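Local coordinates for McyG protein (Microcystis aeruginosa PCC 7806, PDB 4R0M), which probably activates phenylalanine-like acids as acyl-adenylates with an ANL-type adenylation domain and passes them to its carrier domain in microcystin synthesis, at residues Lys502-Val507 with Ala516-Leu521; Ile484-Glu489 with Lys498-Ile503; Asn30-Thr35 with Ala241-His246. All coordinates share one frame; numbering follows the deposited sequence.

Contact 1 (Lys502-Val507 with Ala516-Leu521); sequences KIRSHV and AYVIPL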
ATOM      1  N   LYS A 502      26.045   7.506  16.395  1.00 53.05           N
ATOM      2  CA  LYS A 502      26.389   6.420  15.483  1.00 51.87           C
ATOM      3  C   LYS A 502      25.762   6.597  14.099  1.00 50.01           C
ATOM      4  O   LYS A 502      26.345   6.184  13.096  1.00 50.36           O
ATOM      5  CB  LYS A 502      25.966   5.083  16.091  1.00 54.18           C
ATOM      6  CG  LYS A 502      26.891   3.922  15.761  1.00 56.53           C
ATOM      7  CD  LYS A 502      26.768   2.807  16.792  1.00 58.09           C
ATOM      8  CE  LYS A 502      27.416   3.188  18.117  1.00 58.77           C
ATOM      9  NZ  LYS A 502      27.096   2.221  19.203  1.00 59.69           N
ATOM     10  N   ILE A 503      24.583   7.216  14.051  1.00 47.59           N
ATOM     11  CA  ILE A 503      23.892   7.495  12.790  1.00 46.08           C
ATOM     12  C   ILE A 503      24.603   8.596  11.998  1.00 45.36           C
ATOM     13  O   ILE A 503      24.878   8.428  10.808  1.00 44.90           O
ATOM     14  CB  ILE A 503      22.394   7.837  13.010  1.00 45.32           C
ATOM     15  CG1 ILE A 503      21.625   6.591  13.454  1.00 45.53           C
ATOM     16  CG2 ILE A 503      21.764   8.394  11.737  1.00 44.77           C
ATOM     17  CD1 ILE A 503      20.288   6.872  14.109  1.00 45.36           C
ATOM     18  N   ARG A 504      24.911   9.706  12.667  1.00 44.93           N
ATOM     19  CA  ARG A 504      25.570  10.849  12.028  1.00 43.92           C
ATOM     20  C   ARG A 504      26.895  10.474  11.361  1.00 43.46           C
ATOM     21  O   ARG A 504      27.130  10.836  10.206  1.00 43.07           O
ATOM     22  CB  ARG A 504      25.790  11.985  13.031  1.00 43.08           C
ATOM     23  CG  ARG A 504      25.962  13.351  12.381  1.00 42.62           C
ATOM     24  CD  ARG A 504      26.343  14.432  13.385  1.00 42.07           C
ATOM     25  NE  ARG A 504      25.526  14.415  14.602  1.00 41.20           N
ATOM     26  CZ  ARG A 504      24.325  14.976  14.721  1.00 40.64           C
ATOM     27  NH1 ARG A 504      23.766  15.606  13.696  1.00 40.31           N
ATOM     28  NH2 ARG A 504      23.676  14.902  15.875  1.00 41.24           N
ATOM     29  N   SER A 505      27.747   9.747  12.085  1.00 43.37           N
ATOM     30  CA  SER A 505      29.058   9.352  11.563  1.00 44.86           C
ATOM     31  C   SER A 505      28.948   8.372  10.393  1.00 45.27           C
ATOM     32  O   SER A 505      29.603   8.556   9.366  1.00 45.64           O
ATOM     33  CB  SER A 505      29.945   8.780  12.672  1.00 45.29           C
ATOM     34  OG  SER A 505      29.339   7.657  13.284  1.00 46.73           O
ATOM     35  N   HIS A 506      28.103   7.352  10.545  1.00 45.55           N
ATOM     36  CA  HIS A 506      27.889   6.352   9.495  1.00 45.60           C
ATOM     37  C   HIS A 506      27.389   6.955   8.208  1.00 44.88           C
ATOM     38  O   HIS A 506      27.792   6.528   7.125  1.00 45.36           O
ATOM     39  CB  HIS A 506      26.944   5.257   9.978  1.00 46.92           C
ATOM     40  CG  HIS A 506      27.020   3.985   9.169  1.00 48.12           C
ATOM     41  ND1 HIS A 506      26.081   3.640   8.268  1.00 48.57           N
ATOM     42  CD2 HIS A 506      27.973   2.966   9.154  1.00 48.29           C
ATOM     43  CE1 HIS A 506      26.410   2.462   7.706  1.00 48.63           C
ATOM     44  NE2 HIS A 506      27.570   2.052   8.248  1.00 48.76           N
ATOM     45  N   VAL A 507      26.522   7.963   8.317  1.00 43.86           N
ATOM     46  CA  VAL A 507      26.013   8.689   7.145  1.00 43.00           C
ATOM     47  C   VAL A 507      27.101   9.536   6.471  1.00 43.32           C
ATOM     48  O   VAL A 507      27.172   9.586   5.238  1.00 43.07           O
ATOM     49  CB  VAL A 507      24.766   9.545   7.490  1.00 42.12           C
ATOM     50  CG1 VAL A 507      24.400  10.487   6.349  1.00 41.40           C
ATOM     51  CG2 VAL A 507      23.581   8.648   7.816  1.00 41.55           C
ATOM     52  N   ALA A 516      21.889  17.218   9.897  1.00 40.47           N
ATOM     53  CA  ALA A 516      21.890  18.331  10.844  1.00 40.79           C
ATOM     54  C   ALA A 516      21.228  17.913  12.156  1.00 41.35           C
ATOM     55  O   ALA A 516      21.736  18.219  13.239  1.00 41.44           O
ATOM     56  CB  ALA A 516      21.194  19.543  10.248  1.00 40.43           C
ATOM     57  N   TYR A 517      20.107  17.200  12.047  1.00 41.31           N
ATOM     58  CA  TYR A 517      19.387  16.690  13.214  1.00 41.79           C
ATOM     59  C   TYR A 517      19.046  15.212  13.061  1.00 41.89           C
ATOM     60  O   TYR A 517      18.669  14.761  11.978  1.00 42.37           O
ATOM     61  CB  TYR A 517      18.103  17.491  13.455  1.00 42.07           C
ATOM     62  CG  TYR A 517      18.310  18.983  13.600  1.00 42.16           C
ATOM     63  CD1 TYR A 517      18.692  19.538  14.823  1.00 42.52           C
ATOM     64  CD2 TYR A 517      18.117  19.841  12.516  1.00 42.31           C
ATOM     65  CE1 TYR A 517      18.880  20.906  14.960  1.00 42.83           C
ATOM     66  CE2 TYR A 517      18.302  21.209  12.642  1.00 42.45           C
ATOM     67  CZ  TYR A 517      18.682  21.735  13.867  1.00 42.77           C
ATOM     68  OH  TYR A 517      18.867  23.092  13.996  1.00 43.16           O
ATOM     69  N   VAL A 518      19.191  14.466  14.153  1.00 42.06           N
ATOM     70  CA  VAL A 518      18.802  13.059  14.202  1.00 42.26           C
ATOM     71  C   VAL A 518      17.867  12.861  15.390  1.00 42.43           C
ATOM     72  O   VAL A 518      18.295  12.912  16.545  1.00 42.46           O
ATOM     73  CB  VAL A 518      20.021  12.111  14.310  1.00 42.87           C
ATOM     74  CG1 VAL A 518      19.574  10.656  14.302  1.00 41.85           C
ATOM     75  CG2 VAL A 518      21.004  12.356  13.175  1.00 42.54           C
ATOM     76  N   ILE A 519      16.588  12.633  15.095  1.00 43.13           N
ATOM     77  CA  ILE A 519      15.547  12.595  16.123  1.00 42.58           C
ATOM     78  C   ILE A 519      14.970  11.191  16.338  1.00 43.24           C
ATOM     79  O   ILE A 519      14.338  10.629  15.437  1.00 42.96           O
ATOM     80  CB  ILE A 519      14.395  13.571  15.798  1.00 42.06           C
ATOM     81  CG1 ILE A 519      14.942  14.929  15.338  1.00 41.55           C
ATOM     82  CG2 ILE A 519      13.475  13.721  17.005  1.00 42.09           C
ATOM     83  CD1 ILE A 519      14.050  15.659  14.357  1.00 40.85           C
ATOM     84  N   PRO A 520      15.189  10.621  17.539  1.00 43.81           N
ATOM     85  CA  PRO A 520      14.547   9.372  17.942  1.00 44.30           C
ATOM     86  C   PRO A 520      13.049   9.572  18.135  1.00 45.61           C
ATOM     87  O   PRO A 520      12.615  10.640  18.580  1.00 46.32           O
ATOM     88  CB  PRO A 520      15.207   9.051  19.289  1.00 44.39           C
ATOM     89  CG  PRO A 520      16.478   9.827  19.298  1.00 44.08           C
ATOM     90  CD  PRO A 520      16.162  11.080  18.543  1.00 44.00           C
ATOM     91  N   LEU A 521      12.270   8.552  17.792  1.00 46.33           N
ATOM     92  CA  LEU A 521      10.820   8.620  17.910  1.00 46.87           C
ATOM     93  C   LEU A 521      10.204   7.340  18.447  1.00 47.34           C
ATOM     94  O   LEU A 521      10.668   6.236  18.150  1.00 46.88           O
ATOM     95  CB  LEU A 521      10.185   8.976  16.565  1.00 46.87           C
ATOM     96  CG  LEU A 521       9.923  10.458  16.303  1.00 47.13           C
ATOM     97  CD1 LEU A 521       9.583  10.680  14.838  1.00 46.95           C
ATOM     98  CD2 LEU A 521       8.806  10.977  17.201  1.00 47.21           C
TER
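I503 and R504, consecutive residues of helix 502-507, reach strand 517-520 by different means: I503 packs on V518, while R504 extends past it to the backbone of A516. The I503 contact converges on one methyl. Its CD1 lies 3.9 Å from V518 CG1, and CG2 of I503 touches the same CG1 at 4.1 Å, so that V518 CG1 meets both branches of the isoleucine. V518 places this methyl opposite its own backbone N.

The helix and strand axes approach to 9.4 Å, and their chain directions differ by 137°. This is the second half of a beta-alpha-beta unit, in which strand 479-486 leads into helix 498-511 and the chain then returns as strand 517-520 parallel to the first.

R504 can be followed outward from CB. Its CB, CG and CD make no close contact with the strand, and NE also stays clear of it; the chain bends at chi3 (-47°), which turns the guanidinium back so that NH1 makes the contacts. There CG2 of V518 lies over one face, 4.3 Å from R504 NH1. At the edge of the group, NH1 gives A516 O a weak hydrogen bond of 3.3 Å, well off straight at 138°. P515 O takes a second weak bond from the same nitrogen.

Contact 2 (Ile484-Glu489 with Lys498-Ile503); sequences ITFSPE and KVVRKI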
ATOM      1  N   ILE A 484      17.139  13.436   9.736  1.00 37.49           N
ATOM      2  CA  ILE A 484      16.929  12.004   9.845  1.00 37.84           C
ATOM      3  C   ILE A 484      16.108  11.686  11.093  1.00 38.82           C
ATOM      4  O   ILE A 484      16.479  12.059  12.207  1.00 39.31           O
ATOM      5  CB  ILE A 484      18.274  11.239   9.841  1.00 37.60           C
ATOM      6  CG1 ILE A 484      18.832  11.179   8.415  1.00 37.21           C
ATOM      7  CG2 ILE A 484      18.113   9.836  10.417  1.00 37.94           C
ATOM      8  CD1 ILE A 484      20.306  10.843   8.326  1.00 37.28           C
ATOM      9  N   THR A 485      14.978  11.017  10.885  1.00 39.46           N
ATOM     10  CA  THR A 485      14.148  10.539  11.979  1.00 40.14           C
ATOM     11  C   THR A 485      14.159   9.020  11.979  1.00 40.82           C
ATOM     12  O   THR A 485      14.211   8.394  10.919  1.00 41.13           O
ATOM     13  CB  THR A 485      12.698  11.042  11.867  1.00 41.54           C
ATOM     14  OG1 THR A 485      12.165  10.688  10.585  1.00 42.21           O
ATOM     15  CG2 THR A 485      12.639  12.559  12.040  1.00 41.90           C
ATOM     16  N   PHE A 486      14.121   8.435  13.171  1.00 41.37           N
ATOM     17  CA  PHE A 486      14.185   6.990  13.328  1.00 42.15           C
ATOM     18  C   PHE A 486      13.514   6.568  14.632  1.00 43.12           C
ATOM     19  O   PHE A 486      13.163   7.408  15.459  1.00 43.35           O
ATOM     20  CB  PHE A 486      15.647   6.519  13.299  1.00 41.96           C
ATOM     21  CG  PHE A 486      16.381   6.729  14.595  1.00 42.34           C
ATOM     22  CD1 PHE A 486      16.853   7.988  14.950  1.00 42.57           C
ATOM     23  CD2 PHE A 486      16.600   5.665  15.464  1.00 42.84           C
ATOM     24  CE1 PHE A 486      17.524   8.183  16.147  1.00 42.82           C
ATOM     25  CE2 PHE A 486      17.268   5.854  16.664  1.00 43.13           C
ATOM     26  CZ  PHE A 486      17.733   7.115  17.005  1.00 43.11           C
ATOM     27  N   SER A 487      13.336   5.262  14.803  1.00 44.72           N
ATOM     28  CA  SER A 487      12.871   4.703  16.062  1.00 46.91           C
ATOM     29  C   SER A 487      13.921   3.734  16.595  1.00 49.53           C
ATOM     30  O   SER A 487      14.457   2.929  15.829  1.00 50.18           O
ATOM     31  CB  SER A 487      11.529   3.994  15.878  1.00 46.45           C
ATOM     32  OG  SER A 487      11.000   3.576  17.123  1.00 47.16           O
ATOM     33  N   PRO A 488      14.235   3.818  17.903  1.00 52.24           N
ATOM     34  CA  PRO A 488      15.274   2.970  18.489  1.00 54.65           C
ATOM     35  C   PRO A 488      14.826   1.521  18.653  1.00 57.80           C
ATOM     36  O   PRO A 488      13.668   1.260  18.988  1.00 56.91           O
ATOM     37  CB  PRO A 488      15.523   3.601  19.869  1.00 54.38           C
ATOM     38  CG  PRO A 488      14.782   4.899  19.874  1.00 53.77           C
ATOM     39  CD  PRO A 488      13.658   4.732  18.902  1.00 52.42           C
ATOM     40  N   GLU A 489      15.750   0.594  18.416  1.00 62.85           N
ATOM     41  CA  GLU A 489      15.495  -0.833  18.603  1.00 68.71           C
ATOM     42  C   GLU A 489      15.768  -1.242  20.054  1.00 73.21           C
ATOM     43  O   GLU A 489      15.635  -2.414  20.415  1.00 74.33           O
ATOM     44  CB  GLU A 489      16.349  -1.657  17.634  1.00 69.47           C
ATOM     45  CG  GLU A 489      15.788  -3.035  17.312  1.00 70.08           C
ATOM     46  CD  GLU A 489      16.416  -3.651  16.076  1.00 70.80           C
ATOM     47  OE1 GLU A 489      17.663  -3.715  16.000  1.00 71.24           O
ATOM     48  OE2 GLU A 489      15.657  -4.077  15.180  1.00 70.62           O
ATOM     49  N   LYS A 498      22.937   6.851  22.186  1.00 72.98           N
ATOM     50  CA  LYS A 498      24.221   6.384  21.662  1.00 71.61           C
ATOM     51  C   LYS A 498      24.159   6.194  20.149  1.00 69.15           C
ATOM     52  O   LYS A 498      25.153   6.406  19.449  1.00 68.43           O
ATOM     53  CB  LYS A 498      24.634   5.069  22.330  1.00 73.83           C
ATOM     54  CG  LYS A 498      24.766   5.133  23.846  1.00 75.97           C
ATOM     55  CD  LYS A 498      25.008   3.749  24.436  1.00 77.25           C
ATOM     56  CE  LYS A 498      24.953   3.761  25.956  1.00 77.65           C
ATOM     57  NZ  LYS A 498      26.111   4.471  26.569  1.00 77.47           N
ATOM     58  N   VAL A 499      22.986   5.799  19.657  1.00 65.88           N
ATOM     59  CA  VAL A 499      22.782   5.544  18.229  1.00 62.66           C
ATOM     60  C   VAL A 499      22.690   6.822  17.394  1.00 60.07           C
ATOM     61  O   VAL A 499      23.011   6.804  16.205  1.00 58.84           O
ATOM     62  CB  VAL A 499      21.571   4.615  17.950  1.00 62.72           C
ATOM     63  CG1 VAL A 499      21.866   3.197  18.418  1.00 62.66           C
ATOM     64  CG2 VAL A 499      20.304   5.141  18.605  1.00 62.84           C
ATOM     65  N   VAL A 500      22.259   7.921  18.016  1.00 57.44           N
ATOM     66  CA  VAL A 500      22.205   9.233  17.357  1.00 55.25           C
ATOM     67  C   VAL A 500      23.579   9.601  16.794  1.00 54.79           C
ATOM     68  O   VAL A 500      23.709   9.934  15.612  1.00 53.73           O
ATOM     69  CB  VAL A 500      21.714  10.344  18.318  1.00 54.22           C
ATOM     70  CG1 VAL A 500      21.815  11.717  17.667  1.00 52.38           C
ATOM     71  CG2 VAL A 500      20.286  10.074  18.769  1.00 53.95           C
ATOM     72  N   ARG A 501      24.595   9.520  17.651  1.00 54.76           N
ATOM     73  CA  ARG A 501      25.979   9.770  17.262  1.00 55.35           C
ATOM     74  C   ARG A 501      26.428   8.766  16.199  1.00 53.82           C
ATOM     75  O   ARG A 501      27.086   9.130  15.223  1.00 53.08           O
ATOM     76  CB  ARG A 501      26.891   9.688  18.490  1.00 57.60           C
ATOM     77  CG  ARG A 501      28.201  10.449  18.350  1.00 59.89           C
ATOM     78  CD  ARG A 501      29.147  10.184  19.516  1.00 61.79           C
ATOM     79  NE  ARG A 501      28.684  10.747  20.788  1.00 62.54           N
ATOM     80  CZ  ARG A 501      28.796  12.027  21.141  1.00 63.01           C
ATOM     81  NH1 ARG A 501      29.344  12.912  20.317  1.00 63.67           N
ATOM     82  NH2 ARG A 501      28.348  12.429  22.323  1.00 62.68           N
ATOM     83  N   LYS A 502      26.045   7.506  16.395  1.00 53.05           N
ATOM     84  CA  LYS A 502      26.389   6.420  15.483  1.00 51.87           C
ATOM     85  C   LYS A 502      25.762   6.597  14.099  1.00 50.01           C
ATOM     86  O   LYS A 502      26.345   6.184  13.096  1.00 50.36           O
ATOM     87  CB  LYS A 502      25.966   5.083  16.091  1.00 54.18           C
ATOM     88  CG  LYS A 502      26.891   3.922  15.761  1.00 56.53           C
ATOM     89  CD  LYS A 502      26.768   2.807  16.792  1.00 58.09           C
ATOM     90  CE  LYS A 502      27.416   3.188  18.117  1.00 58.77           C
ATOM     91  NZ  LYS A 502      27.096   2.221  19.203  1.00 59.69           N
ATOM     92  N   ILE A 503      24.583   7.216  14.051  1.00 47.59           N
ATOM     93  CA  ILE A 503      23.892   7.495  12.790  1.00 46.08           C
ATOM     94  C   ILE A 503      24.603   8.596  11.998  1.00 45.36           C
ATOM     95  O   ILE A 503      24.878   8.428  10.808  1.00 44.90           O
ATOM     96  CB  ILE A 503      22.394   7.837  13.010  1.00 45.32           C
ATOM     97  CG1 ILE A 503      21.625   6.591  13.454  1.00 45.53           C
ATOM     98  CG2 ILE A 503      21.764   8.394  11.737  1.00 44.77           C
ATOM     99  CD1 ILE A 503      20.288   6.872  14.109  1.00 45.36           C
TER
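F486 projects from strand 484-486 as the main bump of the contact, and the hollow that receives it is lined by V499, V500 and I503 of helix 498-503. One face of the ring is covered by a methyl. I503 CD1 stands 3.6 Å from the ring centroid and only 11° off the ring normal, a CH-pi contact with the methyl almost centred on the face. The distances to individual ring carbons are correspondingly even: I503 CD1 is 3.7 Å from F486 CE1. On the other side of the ring, I503 CD1 is 4.1 Å from F486 CE2.

The outer end of the ring reaches V499, whose CG2 lies 3.6 Å from F486 CZ and approaches obliquely. A looser contact closes the rim: V500 CG2 is near the ring plane, 4.3 Å from F486 CE1. The phenylalanine sets CG between its backbone N and carbonyl carbon (chi1 79°), and the ring thereby extends across the gap to the helix.

The other branch of I503 has its own contact, two residues back along the strand. Its CG2 meets I484 CG2 at 4.1 Å, methyl against methyl, while CD1 remains over the phenylalanine. No hydrogen bond crosses the interface, and all five touching residues are buried.

The axes are 10.9 Å apart at closest approach, a separation spanned by these side chains in the first half of the beta-alpha-beta unit 479-486, 498-511, 517-520. Beyond them, F486 and V500 both pack on V518 and P520 of the neighbouring parallel strand 517-520, while T485 is bonded through its backbone to A468 of strand 468-474 on the opposite flank.

Contact 3 (Asn30-Thr35 with Ala241-His246); sequences NNHGIT and ACDQIH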
ATOM      1  N   ASN A  30     -16.228 -24.472  -7.125  1.00 51.83           N
ATOM      2  CA  ASN A  30     -16.437 -24.740  -5.697  1.00 52.69           C
ATOM      3  C   ASN A  30     -15.192 -25.336  -5.037  1.00 51.89           C
ATOM      4  O   ASN A  30     -15.163 -25.579  -3.826  1.00 50.73           O
ATOM      5  CB  ASN A  30     -17.675 -25.623  -5.466  1.00 53.82           C
ATOM      6  CG  ASN A  30     -17.788 -26.765  -6.467  1.00 55.66           C
ATOM      7  OD1 ASN A  30     -16.796 -27.412  -6.816  1.00 56.26           O
ATOM      8  ND2 ASN A  30     -19.009 -27.024  -6.928  1.00 55.97           N
ATOM      9  N   ASN A  31     -14.201 -25.568  -5.886  1.00 51.42           N
ATOM     10  CA  ASN A  31     -12.891 -25.991  -5.470  1.00 50.75           C
ATOM     11  C   ASN A  31     -12.174 -24.907  -4.643  1.00 49.87           C
ATOM     12  O   ASN A  31     -11.553 -25.166  -3.643  1.00 49.57           O
ATOM     13  CB  ASN A  31     -11.993 -26.392  -6.685  1.00 51.74           C
ATOM     14  CG  ASN A  31     -12.383 -27.705  -7.392  1.00 51.81           C
ATOM     15  OD1 ASN A  31     -13.006 -28.541  -6.824  1.00 53.58           O
ATOM     16  ND2 ASN A  31     -11.889 -27.915  -8.551  1.00 50.53           N
ATOM     17  N   HIS A  32     -12.274 -23.677  -5.104  1.00 47.65           N
ATOM     18  CA  HIS A  32     -11.446 -22.566  -4.647  1.00 45.20           C
ATOM     19  C   HIS A  32     -12.213 -21.488  -3.936  1.00 42.41           C
ATOM     20  O   HIS A  32     -13.446 -21.452  -3.970  1.00 41.18           O
ATOM     21  CB  HIS A  32     -10.672 -21.980  -5.824  1.00 46.58           C
ATOM     22  CG  HIS A  32      -9.869 -23.001  -6.592  1.00 48.79           C
ATOM     23  ND1 HIS A  32      -8.688 -23.471  -6.152  1.00 49.73           N
ATOM     24  CD2 HIS A  32     -10.122 -23.644  -7.804  1.00 49.84           C
ATOM     25  CE1 HIS A  32      -8.205 -24.368  -7.035  1.00 50.39           C
ATOM     26  NE2 HIS A  32      -9.085 -24.471  -8.045  1.00 50.42           N
ATOM     27  N   GLY A  33     -11.472 -20.599  -3.280  1.00 40.15           N
ATOM     28  CA  GLY A  33     -12.054 -19.490  -2.534  1.00 37.39           C
ATOM     29  C   GLY A  33     -11.043 -18.791  -1.646  1.00 36.04           C
ATOM     30  O   GLY A  33      -9.843 -18.777  -1.934  1.00 35.40           O
ATOM     31  N   ILE A  34     -11.539 -18.219  -0.553  1.00 34.27           N
ATOM     32  CA  ILE A  34     -10.708 -17.444   0.354  1.00 32.84           C
ATOM     33  C   ILE A  34     -10.374 -18.231   1.618  1.00 32.25           C
ATOM     34  O   ILE A  34     -11.262 -18.758   2.293  1.00 31.68           O
ATOM     35  CB  ILE A  34     -11.368 -16.096   0.723  1.00 32.88           C
ATOM     36  CG1 ILE A  34     -11.800 -15.357  -0.546  1.00 32.64           C
ATOM     37  CG2 ILE A  34     -10.414 -15.240   1.549  1.00 32.35           C
ATOM     38  CD1 ILE A  34     -12.770 -14.225  -0.307  1.00 32.76           C
ATOM     39  N   THR A  35      -9.079 -18.312   1.911  1.00 31.78           N
ATOM     40  CA  THR A  35      -8.586 -18.848   3.171  1.00 32.01           C
ATOM     41  C   THR A  35      -8.181 -17.683   4.071  1.00 31.99           C
ATOM     42  O   THR A  35      -7.269 -16.919   3.740  1.00 31.52           O
ATOM     43  CB  THR A  35      -7.380 -19.786   2.953  1.00 31.93           C
ATOM     44  OG1 THR A  35      -7.746 -20.834   2.048  1.00 32.11           O
ATOM     45  CG2 THR A  35      -6.917 -20.399   4.274  1.00 32.11           C
ATOM     46  N   ALA A 241     -10.379 -17.018 -10.488  1.00 32.56           N
ATOM     47  CA  ALA A 241     -11.026 -18.103  -9.736  1.00 32.50           C
ATOM     48  C   ALA A 241     -10.000 -18.994  -9.021  1.00 32.59           C
ATOM     49  O   ALA A 241     -10.218 -20.195  -8.836  1.00 32.88           O
ATOM     50  CB  ALA A 241     -11.948 -18.926 -10.633  1.00 32.49           C
ATOM     51  N   CYS A 242      -8.882 -18.392  -8.617  1.00 32.36           N
ATOM     52  CA  CYS A 242      -7.817 -19.119  -7.932  1.00 32.55           C
ATOM     53  C   CYS A 242      -7.944 -18.976  -6.418  1.00 32.60           C
ATOM     54  O   CYS A 242      -8.732 -18.167  -5.931  1.00 32.83           O
ATOM     55  CB  CYS A 242      -6.445 -18.633  -8.408  1.00 32.81           C
ATOM     56  SG  CYS A 242      -5.930 -17.020  -7.772  1.00 33.25           S
ATOM     57  N   ASP A 243      -7.171 -19.769  -5.681  1.00 32.71           N
ATOM     58  CA  ASP A 243      -7.132 -19.667  -4.225  1.00 33.00           C
ATOM     59  C   ASP A 243      -6.459 -18.373  -3.771  1.00 32.01           C
ATOM     60  O   ASP A 243      -5.413 -17.987  -4.303  1.00 31.21           O
ATOM     61  CB  ASP A 243      -6.412 -20.873  -3.617  1.00 33.96           C
ATOM     62  CG  ASP A 243      -7.323 -22.074  -3.438  1.00 35.20           C
ATOM     63  OD1 ASP A 243      -8.523 -21.888  -3.141  1.00 35.78           O
ATOM     64  OD2 ASP A 243      -6.831 -23.213  -3.579  1.00 36.47           O
ATOM     65  N   GLN A 244      -7.079 -17.702  -2.803  1.00 30.93           N
ATOM     66  CA  GLN A 244      -6.493 -16.506  -2.194  1.00 30.67           C
ATOM     67  C   GLN A 244      -6.455 -16.596  -0.669  1.00 30.00           C
ATOM     68  O   GLN A 244      -7.398 -17.076  -0.034  1.00 29.44           O
ATOM     69  CB  GLN A 244      -7.188 -15.215  -2.665  1.00 30.65           C
ATOM     70  CG  GLN A 244      -8.643 -15.051  -2.251  1.00 30.59           C
ATOM     71  CD  GLN A 244      -9.217 -13.716  -2.690  1.00 31.11           C
ATOM     72  OE1 GLN A 244      -9.048 -12.697  -2.015  1.00 31.07           O
ATOM     73  NE2 GLN A 244      -9.915 -13.718  -3.821  1.00 31.00           N
ATOM     74  N   ILE A 245      -5.348 -16.131  -0.100  1.00 29.67           N
ATOM     75  CA  ILE A 245      -5.120 -16.190   1.339  1.00 29.36           C
ATOM     76  C   ILE A 245      -4.917 -14.779   1.887  1.00 29.52           C
ATOM     77  O   ILE A 245      -4.228 -13.960   1.273  1.00 29.25           O
ATOM     78  CB  ILE A 245      -3.904 -17.078   1.681  1.00 28.91           C
ATOM     79  CG1 ILE A 245      -4.008 -18.426   0.957  1.00 28.84           C
ATOM     80  CG2 ILE A 245      -3.795 -17.291   3.186  1.00 28.96           C
ATOM     81  CD1 ILE A 245      -2.688 -19.142   0.778  1.00 28.68           C
ATOM     82  N   HIS A 246      -5.534 -14.505   3.034  1.00 29.83           N
ATOM     83  CA  HIS A 246      -5.396 -13.215   3.698  1.00 30.04           C
ATOM     84  C   HIS A 246      -4.993 -13.366   5.138  1.00 30.36           C
ATOM     85  O   HIS A 246      -5.678 -14.023   5.928  1.00 30.40           O
ATOM     86  CB  HIS A 246      -6.670 -12.395   3.555  1.00 29.99           C
ATOM     87  CG  HIS A 246      -6.937 -11.949   2.140  1.00 30.62           C
ATOM     88  ND1 HIS A 246      -6.365 -10.853   1.608  1.00 30.43           N
ATOM     89  CD2 HIS A 246      -7.724 -12.509   1.135  1.00 30.47           C
ATOM     90  CE1 HIS A 246      -6.772 -10.708   0.336  1.00 30.32           C
ATOM     91  NE2 HIS A 246      -7.603 -11.724   0.046  1.00 30.85           N
TER
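Two neighbouring parallel strands of a nine-stranded mixed sheet, 33-37 and 243-246, meet here within the AMP-binding region, with a histidine-carboxylate pair at their entrance. H32 ND1 donates to D243 OD2 at 3.2 Å. OD2 lies at the imidazole edge, 3° out of the ring plane, while the carboxylate is turned 67° from the ring, so OD2 is met from above the carboxylate plane. D243 OD1 accepts G33 N at 3.2 Å, so the two oxygens grip successive residues.

The backbone pairing follows: Q244 N to G33 O, T35 N to Q244 O at 2.9 Å, and H246 N to T35 O. Q244 CG sits between its backbone N and carbonyl carbon (chi1 65°), and the extended chain runs beside I34, whose CG1 is 3.6 Å from Q244 CG. Q244 OE1 takes a 2.7 Å bond from H246 NE2, in the plane of both ring and amide carbonyl. Y48 and N220 bind Q244 NE2 and H246 ND1 respectively.

A241, with positive phi, is the C-prime residue of a Schellman motif ending helix 227-240. After C242 the chain enters the parallel part of the sheet, the helix-then-strand succession of an alpha/beta fold.

How the contacts relate
Contacts 1 and 2 are two halves of one beta-alpha-beta unit. Their centres are 5 Å apart, they share K502 and I503, and helix 498-511 packs in them on the neighbouring parallel strands 517-520 and 479-486. The strands also meet directly: I519 N lies 2.9 Å from I484 O and L521 O 2.9 Å from S487 OG, both probable hydrogen bonds. Contact 3 is separate, on the opposite side of the chain's centre in another sheet; its centre is about 46 Å from that of contact 1 and 43 Å from that of contact 2. In contact 3 the H246 side chain is about 12 Å from the bound phenylalanyl-adenylate.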